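DBF2 kinase activator protein MOB1 (Saccharomyces cerevisiae, PDB 2HJN) activates the protein kinase DBF2 by binding it as a regulatory subunit, which permits its phosphorylation by CDC15 during mitotic exit. Local coordinates at residues Asp85-Asn88 with Gln89-Leu93; Met92-Gly95 with Ser96-Glu99; Arg176-Arg179 with Val180-Ile184. All blocks are in the same frame, centred on the assembly; numbering follows the deposited sequence.

All three contacts are local, and none closes a long loop. Contact 1 (85-93) lies in the middle of helix 75-97. Contact 2 (92-99) follows at the C-terminal end of the same helix. Contact 1 runs into contact 2, sharing Met92 and Leu93. Contact 3 (176-184) comes much later in series, on helix 165-187. None of the three encloses another. In space the two helices pack together. Ile90 of contact 1 rests on Leu177, Val180 and Tyr181 of contact 3. Tyr94 of contact 2 touches Val180, Ile184 and the zinc ligand His183. Contacts 1 and 2 also touch the second subunit.

Contact 1. Residues Asp85-Asn88 with Gln89-Leu93; sequences DFYN and QINML
Asp85-Asn88 and Gln89-Leu93 are successive turns of helix 75-97, joined by i to i+4 backbone bonds. Gln89 N, Ile90 N, Asn91 N and Met92 N donate to the carbonyls of Asp85, Phe86, Tyr87 and Asn88. The straightest runs from Asn91 N to Tyr87 O, 2.9 Å long with an angle of 170° at the hydrogen. Asn88 O has a second donor, a water at 2.9 Å. That water also accepts from Asn91 ND2 at 3.1 Å, so it bridges the two turns. Tyr87 and Asn91 lie side by side and point the same way. The ring and amide planes are only 6° apart. Both side chains leave with CG anti to the backbone N, which sends them along the same flank. Their ends do not bond each other: Tyr87 OH bonds Ser29 and Arg141, Asn91 OD1 bonds Tyr26 and Ser29, and nearby Asn88 ND2 reaches Gln31 O. Gln89 extends back along the helix, its CG 3.5 Å from Asp85 O. Its OE1 lies at the edge of the Phe86 ring, 4.3 Å from CD1, and bonds Ser204. Ile90 sets CG1 3.4 Å from Phe86 O. Ile90 also packs on helix 165-187, and Phe86 meets His207, Phe208 and Phe211 edge-to-face. This part of helix 75-97 is largely buried in the Mob1/phocein fold, with a polar flank bonded to the N-terminal segment.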
ATOM      1  N   ASP A  85       3.557  14.916  -3.715  1.00 17.21           N
ATOM      2  CA  ASP A  85       3.951  13.534  -4.058  1.00 17.90           C
ATOM      3  C   ASP A  85       4.578  12.776  -2.874  1.00 16.03           C
ATOM      4  O   ASP A  85       4.311  11.590  -2.716  1.00 15.41           O
ATOM      5  CB  ASP A  85       4.962  13.502  -5.202  1.00 19.33           C
ATOM      6  CG  ASP A  85       4.364  13.951  -6.560  1.00 25.79           C
ATOM      7  OD1 ASP A  85       3.095  13.990  -6.718  1.00 29.02           O
ATOM      8  OD2 ASP A  85       5.194  14.246  -7.472  1.00 27.78           O
ATOM      9  N   PHE A  86       5.416  13.416  -2.063  1.00 13.26           N
ATOM     10  CA  PHE A  86       6.020  12.697  -0.919  1.00 13.96           C
ATOM     11  C   PHE A  86       5.010  12.336   0.174  1.00 12.01           C
ATOM     12  O   PHE A  86       5.046  11.252   0.790  1.00 10.10           O
ATOM     13  CB  PHE A  86       7.173  13.494  -0.316  1.00 15.43           C
ATOM     14  CG  PHE A  86       8.395  13.554  -1.211  1.00 19.17           C
ATOM     15  CD1 PHE A  86       8.749  12.471  -1.989  1.00 18.38           C
ATOM     16  CD2 PHE A  86       9.170  14.703  -1.266  1.00 21.95           C
ATOM     17  CE1 PHE A  86       9.877  12.529  -2.842  1.00 23.60           C
ATOM     18  CE2 PHE A  86      10.311  14.772  -2.105  1.00 24.24           C
ATOM     19  CZ  PHE A  86      10.654  13.699  -2.902  1.00 19.10           C
ATOM     20  N   TYR A  87       4.082  13.254   0.368  1.00  9.93           N
ATOM     21  CA  TYR A  87       2.954  13.041   1.298  1.00 11.06           C
ATOM     22  C   TYR A  87       2.175  11.794   0.827  1.00 11.82           C
ATOM     23  O   TYR A  87       1.789  10.920   1.613  1.00 12.76           O
ATOM     24  CB  TYR A  87       2.018  14.269   1.310  1.00  9.50           C
ATOM     25  CG  TYR A  87       0.656  13.910   1.890  1.00 10.75           C
ATOM     26  CD1 TYR A  87       0.412  14.105   3.249  1.00  9.64           C
ATOM     27  CD2 TYR A  87      -0.359  13.322   1.105  1.00 12.07           C
ATOM     28  CE1 TYR A  87      -0.809  13.781   3.824  1.00  9.85           C
ATOM     29  CE2 TYR A  87      -1.584  12.953   1.689  1.00 13.72           C
ATOM     30  CZ  TYR A  87      -1.781  13.189   3.060  1.00  9.87           C
ATOM     31  OH  TYR A  87      -2.915  12.836   3.734  1.00 10.50           O
ATOM     32  N   ASN A  88       1.943  11.711  -0.474  1.00 11.89           N
ATOM     33  CA  ASN A  88       1.144  10.602  -0.990  1.00 12.57           C
ATOM     34  C   ASN A  88       1.852   9.225  -0.874  1.00 11.65           C
ATOM     35  O   ASN A  88       1.201   8.216  -0.594  1.00  8.71           O
ATOM     36  CB  ASN A  88       0.662  10.886  -2.469  1.00 12.46           C
ATOM     37  CG  ASN A  88      -0.604  11.758  -2.568  1.00 14.98           C
ATOM     38  OD1 ASN A  88      -1.421  11.822  -1.664  1.00 14.44           O
ATOM     39  ND2 ASN A  88      -0.798  12.380  -3.751  1.00 13.84           N
ATOM     40  N   GLN A  89       3.172   9.178  -1.078  1.00 12.20           N
ATOM     41  CA  GLN A  89       3.947   7.939  -0.833  1.00 14.74           C
ATOM     42  C   GLN A  89       3.889   7.523   0.655  1.00 13.66           C
ATOM     43  O   GLN A  89       3.757   6.315   0.988  1.00 13.31           O
ATOM     44  CB  GLN A  89       5.417   8.124  -1.330  1.00 13.36           C
ATOM     45  CG  GLN A  89       5.486   8.342  -2.881  1.00 18.08           C
ATOM     46  CD  GLN A  89       6.862   8.678  -3.385  1.00 21.44           C
ATOM     47  OE1 GLN A  89       7.859   8.290  -2.772  1.00 29.73           O
ATOM     48  NE2 GLN A  89       6.940   9.410  -4.529  1.00 28.63           N
ATOM     49  N   ILE A  90       3.949   8.500   1.567  1.00 14.49           N
ATOM     50  CA  ILE A  90       3.968   8.198   3.048  1.00 12.71           C
ATOM     51  C   ILE A  90       2.558   7.744   3.484  1.00 12.80           C
ATOM     52  O   ILE A  90       2.400   6.778   4.215  1.00 12.31           O
ATOM     53  CB  ILE A  90       4.445   9.420   3.859  1.00 11.72           C
ATOM     54  CG1 ILE A  90       5.938   9.649   3.674  1.00 16.01           C
ATOM     55  CG2 ILE A  90       4.160   9.231   5.349  1.00 15.68           C
ATOM     56  CD1 ILE A  90       6.379  11.139   4.080  1.00 14.98           C
ATOM     57  N   ASN A  91       1.539   8.414   2.953  1.00 12.44           N
ATOM     58  CA  ASN A  91       0.152   7.976   3.083  1.00 13.19           C
ATOM     59  C   ASN A  91      -0.076   6.516   2.626  1.00 13.73           C
ATOM     60  O   ASN A  91      -0.714   5.731   3.364  1.00 15.32           O
ATOM     61  CB  ASN A  91      -0.810   8.920   2.296  1.00 10.29           C
ATOM     62  CG  ASN A  91      -2.255   8.589   2.554  1.00 12.96           C
ATOM     63  OD1 ASN A  91      -2.738   8.705   3.705  1.00 13.07           O
ATOM     64  ND2 ASN A  91      -2.972   8.150   1.508  1.00 11.98           N
HETATM   65  N   MSE A  92       0.451   6.150   1.449  1.00 14.03           N
HETATM   66  CA  MSE A  92       0.318   4.772   0.942  1.00 14.20           C
HETATM   67  C   MSE A  92       1.081   3.779   1.826  1.00 13.20           C
HETATM   68  O   MSE A  92       0.554   2.701   2.173  1.00 11.75           O
HETATM   69  CB  MSE A  92       0.749   4.679  -0.547  1.00 16.08           C
HETATM   70  CG  MSE A  92       0.772   3.205  -1.113  1.00 14.73           C
HETATM   71 SE   MSE A  92       2.424   2.253  -0.636  1.00 20.80          SE
HETATM   72  CE  MSE A  92       3.564   3.365  -1.762  1.00 20.94           C
ATOM     73  N   LEU A  93       2.279   4.161   2.258  1.00 12.19           N
ATOM     74  CA  LEU A  93       3.101   3.293   3.120  1.00 12.01           C
ATOM     75  C   LEU A  93       2.525   3.132   4.548  1.00 12.05           C
ATOM     76  O   LEU A  93       2.457   2.024   5.063  1.00 12.77           O
ATOM     77  CB  LEU A  93       4.548   3.776   3.132  1.00 13.67           C
ATOM     78  CG  LEU A  93       5.358   3.564   1.824  1.00 11.98           C
ATOM     79  CD1 LEU A  93       6.559   4.493   1.850  1.00 16.26           C
ATOM     80  CD2 LEU A  93       5.820   2.103   1.592  1.00 14.18           C
TER
HETATM   81  O   HOH W   1      -1.579   7.850  -1.281  1.00 13.05           O

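Contact 2. Residues Met92-Gly95 with Ser96-Glu99; sequences MLYG and SITE
Ser96 OG donates to Leu93 O at 2.8 Å, a side-chain bond back to the helix backbone. Its chi1 of 78° sets OG between the backbone N and the carbonyl carbon, within range of the preceding turn. Leu93 O also receives a weak bond from Ser96 N at 3.3 Å, so one residue supplies both donors. The same N makes another weak bond, to Met92 O. Ile97 N then bonds Tyr94 O at 3.1 Å. Without the hydroxyl, as with an alanine here, Leu93 O would probably keep only the weak N-H bond from this residue. Further out, Ile97 bends back over the Tyr94 ring. Its CD1 stands 4.2 Å above one face, over the ring centre. The Tyr94 side chain also touches Cys101 and His183, both zinc ligands. Thr98 packs CG2 3.6 Å from Gly95 O, and its OG1 bonds Tyr26 O. Met92 packs on Ser96 of the second subunit, and Ser96 on Met92 of the second subunit. The bonding shifts from i+4 toward i+3 here, and a 3-10 segment follows at 98-99. The serine hydroxyl thus supplements weak backbone bonding where the chain turns toward the zinc site.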
HETATM    1  N   MSE A  92       0.451   6.150   1.449  1.00 14.03           N
HETATM    2  CA  MSE A  92       0.318   4.772   0.942  1.00 14.20           C
HETATM    3  C   MSE A  92       1.081   3.779   1.826  1.00 13.20           C
HETATM    4  O   MSE A  92       0.554   2.701   2.173  1.00 11.75           O
HETATM    5  CB  MSE A  92       0.749   4.679  -0.547  1.00 16.08           C
HETATM    6  CG  MSE A  92       0.772   3.205  -1.113  1.00 14.73           C
HETATM    7 SE   MSE A  92       2.424   2.253  -0.636  1.00 20.80          SE
HETATM    8  CE  MSE A  92       3.564   3.365  -1.762  1.00 20.94           C
ATOM      9  N   LEU A  93       2.279   4.161   2.258  1.00 12.19           N
ATOM     10  CA  LEU A  93       3.101   3.293   3.120  1.00 12.01           C
ATOM     11  C   LEU A  93       2.525   3.132   4.548  1.00 12.05           C
ATOM     12  O   LEU A  93       2.457   2.024   5.063  1.00 12.77           O
ATOM     13  CB  LEU A  93       4.548   3.776   3.132  1.00 13.67           C
ATOM     14  CG  LEU A  93       5.358   3.564   1.824  1.00 11.98           C
ATOM     15  CD1 LEU A  93       6.559   4.493   1.850  1.00 16.26           C
ATOM     16  CD2 LEU A  93       5.820   2.103   1.592  1.00 14.18           C
ATOM     17  N   TYR A  94       2.054   4.214   5.174  1.00 12.56           N
ATOM     18  CA  TYR A  94       1.382   4.068   6.513  1.00 12.30           C
ATOM     19  C   TYR A  94       0.102   3.304   6.418  1.00 11.85           C
ATOM     20  O   TYR A  94      -0.225   2.462   7.268  1.00 13.68           O
ATOM     21  CB  TYR A  94       1.196   5.424   7.230  1.00 11.48           C
ATOM     22  CG  TYR A  94       1.536   5.356   8.694  1.00 12.82           C
ATOM     23  CD1 TYR A  94       2.784   5.760   9.152  1.00 12.41           C
ATOM     24  CD2 TYR A  94       0.631   4.859   9.624  1.00 11.96           C
ATOM     25  CE1 TYR A  94       3.119   5.668  10.498  1.00 14.22           C
ATOM     26  CE2 TYR A  94       0.954   4.778  11.015  1.00 13.58           C
ATOM     27  CZ  TYR A  94       2.198   5.183  11.427  1.00 12.16           C
ATOM     28  OH  TYR A  94       2.536   5.128  12.750  1.00 12.64           O
ATOM     29  N   GLY A  95      -0.603   3.528   5.348  1.00 13.07           N
ATOM     30  CA  GLY A  95      -1.850   2.844   5.092  1.00 14.43           C
ATOM     31  C   GLY A  95      -1.678   1.356   4.988  1.00 14.79           C
ATOM     32  O   GLY A  95      -2.576   0.624   5.336  1.00 15.96           O
ATOM     33  N   SER A  96      -0.553   0.892   4.455  1.00 13.38           N
ATOM     34  CA  SER A  96      -0.325  -0.546   4.315  1.00 12.80           C
ATOM     35  C   SER A  96      -0.182  -1.279   5.666  1.00 14.06           C
ATOM     36  O   SER A  96      -0.535  -2.470   5.806  1.00 13.45           O
ATOM     37  CB  SER A  96       0.896  -0.823   3.407  1.00 12.91           C
ATOM     38  OG  SER A  96       2.115  -0.633   4.106  1.00 14.06           O
ATOM     39  N   ILE A  97       0.311  -0.563   6.671  1.00 13.57           N
ATOM     40  CA  ILE A  97       0.569  -1.190   7.972  1.00 13.63           C
ATOM     41  C   ILE A  97      -0.295  -0.643   9.120  1.00 13.36           C
ATOM     42  O   ILE A  97      -0.055  -0.973  10.293  1.00 12.68           O
ATOM     43  CB  ILE A  97       2.090  -1.200   8.332  1.00 14.09           C
ATOM     44  CG1 ILE A  97       2.733   0.194   8.175  1.00 15.57           C
ATOM     45  CG2 ILE A  97       2.800  -2.184   7.443  1.00 12.91           C
ATOM     46  CD1 ILE A  97       2.641   1.083   9.385  1.00 20.36           C
ATOM     47  N   THR A  98      -1.285   0.182   8.770  1.00 12.37           N
ATOM     48  CA  THR A  98      -2.013   0.968   9.785  1.00 14.39           C
ATOM     49  C   THR A  98      -2.688   0.134  10.905  1.00 14.10           C
ATOM     50  O   THR A  98      -2.805   0.595  12.089  1.00 14.73           O
ATOM     51  CB  THR A  98      -3.086   1.878   9.127  1.00 13.89           C
ATOM     52  OG1 THR A  98      -3.657   2.699  10.139  1.00 18.38           O
ATOM     53  CG2 THR A  98      -4.238   1.042   8.476  1.00 15.15           C
ATOM     54  N   GLU A  99      -3.133  -1.068  10.551  1.00 14.82           N
ATOM     55  CA  GLU A  99      -3.751  -1.948  11.557  1.00 17.86           C
ATOM     56  C   GLU A  99      -2.761  -2.471  12.595  1.00 17.35           C
ATOM     57  O   GLU A  99      -3.189  -3.013  13.596  1.00 17.44           O
ATOM     58  CB  GLU A  99      -4.510  -3.134  10.930  1.00 17.72           C
ATOM     59  CG  GLU A  99      -5.758  -2.786  10.140  1.00 22.69           C
ATOM     60  CD  GLU A  99      -6.453  -4.055   9.577  1.00 22.70           C
ATOM     61  OE1 GLU A  99      -6.935  -4.890  10.356  1.00 30.82           O
ATOM     62  OE2 GLU A  99      -6.478  -4.232   8.362  1.00 27.26           O
TER

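Contact 3. Residues Arg176-Arg179 with Val180-Ile184; sequences RLFR and VYAHI. With ZN (zinc ion), chain B; SO4 (sulfate ion), chain C.
Phe178 and Ala182 meet one turn apart on helix 165-187, with Phe178 CE2 4.3 Å from Ala182 CB. The Phe178 ring also meets that of Phe223. Along the backbone, Ala182 N bonds Phe178 O at 3.0 Å and His183 N bonds Arg179 O at 3.1 Å. Leu177 O takes weak bonds from Val180 N and Tyr181 N. Arg176 and Arg179 reach the same sulfate, probably from the crystallisation liquor. Both chains are extended from CG to NE. Both have CG anti to the carbonyl carbon, which carries their guanidinium groups back past the preceding turn. Arg179 meets the anion at its edge with two nearly straight bonds. Its NH1 donates to sulfate O4 at 2.9 Å, and its NH2 donates to sulfate O2 at 3.1 Å. The angles at the hydrogens are 168° and 174°. Arg176 NE adds a weak bond to O4 at 3.2 Å, and Arg175 is a third arginine partner. Arg176 also makes a cation-pi contact with Trp142. The helix is a central element of the Mob1 fold and carries one ligand of its Cys2His2 zinc site. His183 has CG anti to the backbone N (chi1 -174°), which carries NE2 to the zinc. NE2 binds the metal at 2.1 Å, with Cys101, Cys106 and His188 completing the site. ND1 bonds Ile110 O, which helps fix the ring rotation. Tyr181 turns a ring edge to Phe178 CA and bonds Ser204 through OH.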
ATOM      1  N   ARG A 176       8.584  17.467   9.367  1.00 17.90           N
ATOM      2  CA  ARG A 176       7.534  16.602   9.957  1.00 16.72           C
ATOM      3  C   ARG A 176       7.303  15.242   9.245  1.00 16.34           C
ATOM      4  O   ARG A 176       7.202  14.186   9.906  1.00 15.35           O
ATOM      5  CB  ARG A 176       6.259  17.421  10.098  1.00 17.92           C
ATOM      6  CG  ARG A 176       6.516  18.648  11.019  1.00 20.14           C
ATOM      7  CD  ARG A 176       5.290  19.546  11.164  1.00 23.28           C
ATOM      8  NE  ARG A 176       5.621  20.839  11.741  1.00 27.67           N
ATOM      9  CZ  ARG A 176       4.720  21.699  12.221  1.00 32.29           C
ATOM     10  NH1 ARG A 176       3.409  21.400  12.213  1.00 31.42           N
ATOM     11  NH2 ARG A 176       5.129  22.874  12.695  1.00 34.84           N
ATOM     12  N   LEU A 177       7.227  15.239   7.909  1.00 14.25           N
ATOM     13  CA  LEU A 177       7.038  13.982   7.185  1.00 14.24           C
ATOM     14  C   LEU A 177       8.176  12.994   7.469  1.00 14.29           C
ATOM     15  O   LEU A 177       7.939  11.783   7.576  1.00 13.30           O
ATOM     16  CB  LEU A 177       6.893  14.258   5.678  1.00 14.38           C
ATOM     17  CG  LEU A 177       5.603  14.977   5.230  1.00 15.48           C
ATOM     18  CD1 LEU A 177       5.577  15.222   3.693  1.00 12.83           C
ATOM     19  CD2 LEU A 177       4.316  14.267   5.688  1.00 14.16           C
ATOM     20  N   PHE A 178       9.403  13.500   7.624  1.00 14.42           N
ATOM     21  CA  PHE A 178      10.553  12.628   8.016  1.00 15.95           C
ATOM     22  C   PHE A 178      10.295  11.825   9.271  1.00 15.10           C
ATOM     23  O   PHE A 178      10.612  10.663   9.276  1.00 15.53           O
ATOM     24  CB  PHE A 178      11.904  13.389   8.146  1.00 16.96           C
ATOM     25  CG  PHE A 178      13.116  12.462   8.348  1.00 18.23           C
ATOM     26  CD1 PHE A 178      13.959  12.136   7.279  1.00 24.33           C
ATOM     27  CD2 PHE A 178      13.414  11.952   9.620  1.00 23.81           C
ATOM     28  CE1 PHE A 178      15.049  11.286   7.457  1.00 27.09           C
ATOM     29  CE2 PHE A 178      14.503  11.052   9.815  1.00 23.57           C
ATOM     30  CZ  PHE A 178      15.307  10.729   8.735  1.00 24.05           C
ATOM     31  N   ARG A 179       9.743  12.445  10.331  1.00 14.67           N
ATOM     32  CA  ARG A 179       9.394  11.747  11.586  1.00 15.04           C
ATOM     33  C   ARG A 179       8.473  10.515  11.356  1.00 14.49           C
ATOM     34  O   ARG A 179       8.509   9.575  12.140  1.00 14.43           O
ATOM     35  CB  ARG A 179       8.683  12.722  12.568  1.00 15.08           C
ATOM     36  CG  ARG A 179       9.629  13.896  13.011  1.00 16.19           C
ATOM     37  CD  ARG A 179       9.044  15.038  13.823  1.00 17.44           C
ATOM     38  NE  ARG A 179      10.074  16.075  13.854  1.00 17.56           N
ATOM     39  CZ  ARG A 179       9.867  17.380  13.931  1.00 19.15           C
ATOM     40  NH1 ARG A 179       8.645  17.852  14.009  1.00 17.42           N
ATOM     41  NH2 ARG A 179      10.917  18.217  13.943  1.00 18.26           N
ATOM     42  N   VAL A 180       7.625  10.565  10.315  1.00 13.51           N
ATOM     43  CA  VAL A 180       6.738   9.412   9.958  1.00 13.21           C
ATOM     44  C   VAL A 180       7.585   8.283   9.395  1.00 13.14           C
ATOM     45  O   VAL A 180       7.412   7.119   9.787  1.00 13.81           O
ATOM     46  CB  VAL A 180       5.622   9.809   8.955  1.00 13.95           C
ATOM     47  CG1 VAL A 180       4.707   8.596   8.687  1.00 14.16           C
ATOM     48  CG2 VAL A 180       4.789  11.032   9.512  1.00 11.65           C
ATOM     49  N   TYR A 181       8.516   8.603   8.500  1.00 13.83           N
ATOM     50  CA  TYR A 181       9.470   7.563   8.024  1.00 15.51           C
ATOM     51  C   TYR A 181      10.230   6.958   9.200  1.00 14.03           C
ATOM     52  O   TYR A 181      10.427   5.726   9.245  1.00 13.42           O
ATOM     53  CB  TYR A 181      10.523   8.136   7.046  1.00 16.27           C
ATOM     54  CG  TYR A 181      10.088   8.259   5.602  1.00 17.90           C
ATOM     55  CD1 TYR A 181       9.803   7.136   4.831  1.00 17.21           C
ATOM     56  CD2 TYR A 181      10.009   9.518   5.000  1.00 18.76           C
ATOM     57  CE1 TYR A 181       9.428   7.286   3.487  1.00 19.95           C
ATOM     58  CE2 TYR A 181       9.647   9.668   3.699  1.00 20.38           C
ATOM     59  CZ  TYR A 181       9.364   8.554   2.943  1.00 15.40           C
ATOM     60  OH  TYR A 181       9.046   8.767   1.649  1.00 20.03           O
ATOM     61  N   ALA A 182      10.629   7.809  10.150  1.00 12.50           N
ATOM     62  CA  ALA A 182      11.417   7.312  11.299  1.00 12.94           C
ATOM     63  C   ALA A 182      10.623   6.289  12.127  1.00 12.12           C
ATOM     64  O   ALA A 182      11.165   5.244  12.558  1.00 12.63           O
ATOM     65  CB  ALA A 182      11.943   8.472  12.191  1.00 13.15           C
ATOM     66  N   HIS A 183       9.348   6.582  12.388  1.00 11.59           N
ATOM     67  CA  HIS A 183       8.514   5.621  13.149  1.00 10.20           C
ATOM     68  C   HIS A 183       8.341   4.273  12.398  1.00 10.52           C
ATOM     69  O   HIS A 183       8.356   3.191  13.019  1.00  9.68           O
ATOM     70  CB  HIS A 183       7.139   6.229  13.511  1.00  9.37           C
ATOM     71  CG  HIS A 183       6.326   5.338  14.395  1.00 11.64           C
ATOM     72  ND1 HIS A 183       6.704   5.023  15.686  1.00 10.50           N
ATOM     73  CD2 HIS A 183       5.242   4.572  14.118  1.00 13.07           C
ATOM     74  CE1 HIS A 183       5.864   4.130  16.179  1.00 13.95           C
ATOM     75  NE2 HIS A 183       4.968   3.837  15.245  1.00 12.84           N
ATOM     76  N   ILE A 184       8.118   4.344  11.079  1.00 11.49           N
ATOM     77  CA  ILE A 184       7.914   3.137  10.258  1.00 13.35           C
ATOM     78  C   ILE A 184       9.119   2.213  10.329  1.00 13.02           C
ATOM     79  O   ILE A 184       8.984   1.025  10.591  1.00 13.42           O
ATOM     80  CB  ILE A 184       7.562   3.452   8.716  1.00 12.78           C
ATOM     81  CG1 ILE A 184       6.180   4.075   8.552  1.00 14.20           C
ATOM     82  CG2 ILE A 184       7.471   2.163   7.851  1.00 12.38           C
ATOM     83  CD1 ILE A 184       5.998   4.783   7.213  1.00 12.42           C
TER
HETATM   84 ZN    ZN B 315       3.442   2.373  15.562  1.00 15.36          ZN
HETATM   85  S   SO4 C 316       8.912  21.743  13.728  1.00 34.19           S
HETATM   86  O1  SO4 C 316       8.975  22.302  12.373  1.00 36.56           O
HETATM   87  O2  SO4 C 316      10.255  21.211  14.020  1.00 35.14           O
HETATM   88  O3  SO4 C 316       8.419  22.700  14.705  1.00 36.77           O
HETATM   89  O4  SO4 C 316       7.969  20.648  13.876  1.00 37.16           O